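Local coordinates for TetR-family transcriptional regulator (Pectobacterium atrosepticum, PDB 2HYT), which probably binds regulatory DNA through an N-terminal helix-turn-helix domain and acts as a transcription factor, as other TetR-family proteins do, at residues G88-C93 with A184-L189. Sequence-based numbering, arbitrary orientation. Where two conformers were deposited one is given.
With EDO (1,2-ethanediol), chain B.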
loop_
_atom_site.group_PDB
_atom_site.type_symbol
_atom_site.label_atom_id
_atom_site.label_comp_id
_atom_site.label_asym_id
_atom_site.label_seq_id
_atom_site.Cartn_x
_atom_site.Cartn_y
_atom_site.Cartn_z
ATOM N N GLY A 88 -6.198 -2.199 23.954
ATOM C CA GLY A 88 -7.208 -2.195 22.927
ATOM C C GLY A 88 -6.623 -1.825 21.556
ATOM O O GLY A 88 -7.031 -2.344 20.506
ATOM N N PHE A 89 -5.681 -0.895 21.557
ATOM C CA PHE A 89 -5.002 -0.486 20.321
ATOM C C PHE A 89 -4.146 -1.635 19.789
ATOM O O PHE A 89 -4.204 -1.931 18.596
ATOM C CB PHE A 89 -4.154 0.772 20.610
ATOM C CG PHE A 89 -3.069 1.015 19.600
ATOM C CD1 PHE A 89 -3.359 1.579 18.410
ATOM C CD2 PHE A 89 -1.747 0.694 19.879
ATOM C CE1 PHE A 89 -2.353 1.832 17.479
ATOM C CE2 PHE A 89 -0.748 0.947 18.972
ATOM C CZ PHE A 89 -1.059 1.518 17.745
ATOM N N ARG A 90 -3.381 -2.292 20.657
ATOM C CA ARG A 90 -2.578 -3.485 20.239
ATOM C C ARG A 90 -3.507 -4.547 19.690
ATOM O O ARG A 90 -3.216 -5.165 18.670
ATOM C CB ARG A 90 -1.779 -4.061 21.404
ATOM C CG ARG A 90 -0.627 -3.148 21.844
ATOM C CD ARG A 90 0.159 -3.733 23.045
ATOM N NE ARG A 90 0.508 -5.132 22.874
ATOM C CZ ARG A 90 0.718 -6.006 23.852
ATOM N NH1 ARG A 90 0.642 -5.641 25.124
ATOM N NH2 ARG A 90 1.008 -7.266 23.547
ATOM N N CYS A 91 -4.614 -4.786 20.381
ATOM C CA CYS A 91 -5.554 -5.815 19.966
ATOM C C CYS A 91 -6.175 -5.509 18.609
ATOM O O CYS A 91 -6.326 -6.400 17.808
ATOM C CB CYS A 91 -6.638 -5.960 21.012
ATOM S SG CYS A 91 -7.747 -7.284 20.685
ATOM N N ARG A 92 -6.507 -4.240 18.380
ATOM C CA ARG A 92 -7.067 -3.801 17.112
ATOM C C ARG A 92 -6.047 -4.000 15.970
ATOM O O ARG A 92 -6.379 -4.521 14.873
ATOM C CB ARG A 92 -7.458 -2.350 17.208
ATOM C CG ARG A 92 -7.965 -1.765 15.941
ATOM C CD ARG A 92 -8.619 -0.442 16.203
ATOM N NE ARG A 92 -8.683 0.361 14.988
ATOM C CZ ARG A 92 -9.365 1.488 14.884
ATOM N NH1 ARG A 92 -10.076 1.954 15.902
ATOM N NH2 ARG A 92 -9.334 2.143 13.721
ATOM N N CYS A 93 -4.813 -3.573 16.223
ATOM C CA CYS A 93 -3.760 -3.766 15.235
ATOM C C CYS A 93 -3.529 -5.258 14.929
ATOM O O CYS A 93 -3.444 -5.657 13.741
ATOM C CB CYS A 93 -2.456 -3.093 15.648
ATOM S SG CYS A 93 -2.506 -1.297 15.728
ATOM N N ALA A 184 6.590 -9.142 15.132
ATOM C CA ALA A 184 7.366 -7.995 14.619
ATOM C C ALA A 184 6.590 -6.690 14.913
ATOM O O ALA A 184 7.155 -5.678 15.312
ATOM C CB ALA A 184 7.609 -8.163 13.136
ATOM N N LEU A 185 5.282 -6.733 14.685
ATOM C CA LEU A 185 4.425 -5.570 14.941
ATOM C C LEU A 185 4.606 -5.048 16.374
ATOM O O LEU A 185 4.675 -3.828 16.621
ATOM C CB LEU A 185 2.979 -5.947 14.689
ATOM C CG LEU A 185 1.924 -4.899 15.035
ATOM C CD1 LEU A 185 2.037 -3.663 14.126
ATOM C CD2 LEU A 185 0.530 -5.551 14.911
ATOM N N GLU A 186 4.656 -5.969 17.322
ATOM C CA GLU A 186 4.790 -5.594 18.728
ATOM C C GLU A 186 6.061 -4.770 18.974
ATOM O O GLU A 186 6.057 -3.850 19.780
ATOM C CB GLU A 186 4.747 -6.815 19.655
ATOM C CG GLU A 186 3.431 -7.587 19.642
ATOM C CD GLU A 186 2.247 -6.888 20.315
ATOM O OE1 GLU A 186 2.278 -5.664 20.614
ATOM O OE2 GLU A 186 1.240 -7.606 20.518
ATOM N N LEU A 187 7.162 -5.084 18.275
ATOM C CA LEU A 187 8.383 -4.300 18.390
ATOM C C LEU A 187 8.210 -2.904 17.829
ATOM O O LEU A 187 8.730 -1.930 18.361
ATOM C CB LEU A 187 9.540 -4.965 17.628
ATOM C CG LEU A 187 10.001 -6.293 18.175
ATOM C CD1 LEU A 187 11.097 -6.766 17.190
ATOM C CD2 LEU A 187 10.531 -6.158 19.627
ATOM N N LEU A 188 7.515 -2.789 16.708
ATOM C CA LEU A 188 7.243 -1.441 16.197
ATOM C C LEU A 188 6.348 -0.627 17.114
ATOM O O LEU A 188 6.532 0.583 17.299
ATOM C CB LEU A 188 6.572 -1.489 14.847
ATOM C CG LEU A 188 7.434 -1.668 13.614
ATOM C CD1 LEU A 188 6.508 -1.574 12.433
ATOM C CD2 LEU A 188 8.568 -0.626 13.537
ATOM N N LEU A 189 5.349 -1.264 17.689
ATOM C CA LEU A 189 4.375 -0.503 18.476
ATOM C C LEU A 189 4.942 -0.072 19.812
ATOM O O LEU A 189 4.555 0.952 20.367
ATOM C CB LEU A 189 3.104 -1.324 18.701
ATOM C CG LEU A 189 2.322 -1.701 17.441
ATOM C CD1 LEU A 189 1.036 -2.402 17.839
ATOM C CD2 LEU A 189 2.014 -0.475 16.541
HETATM C C1 EDO B . -6.502 -1.178 11.912
HETATM O O1 EDO B . -7.606 -0.416 12.448
HETATM C C2 EDO B . -6.153 -0.603 10.536
HETATM O O2 EDO B . -5.542 0.711 10.659
#
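Arg90 bends at chi3 (47°) and Glu186 at chi2 (-72°), and these two turns bring guanidinium and carboxylate together between helix 85-98 and helix 174-190. The resulting salt bridge is side-on and bidentate: Arg90 NE lies 2.9 Å from Glu186 OE1, while Arg90 NH2 donates to Glu186 OE2 at 3.1 Å in a nearly straight bond. The planes stand 73° apart, so the pair is not coplanar; OE2 lies in the guanidinium plane but is approached from above the carboxylate. Beneath this polar pair the packing is apolar. Leu189 sets CD2 3.9 Å from Phe89 CZ and places CD1 4.2 Å from Cys93 CB, which also meets Leu185 CD2 at 3.9 Å. One face of the Phe89 ring carries Cys93 SG, offset toward the rim. Segment axes 11.2 Å apart, running roughly antiparallel, accommodate these side chains within the all-helical TetR C-terminal domain, where Ile157 and Leu161 of helix 150-170 extend the apolar layer. Arg94 also pairs with Glu186 OE2, and Glu87 with Arg90 NH1; this alternation of charges probably offsets the closeness of the two arginines and keeps Glu186 ionised at the margin of a hydrophobic helix interface.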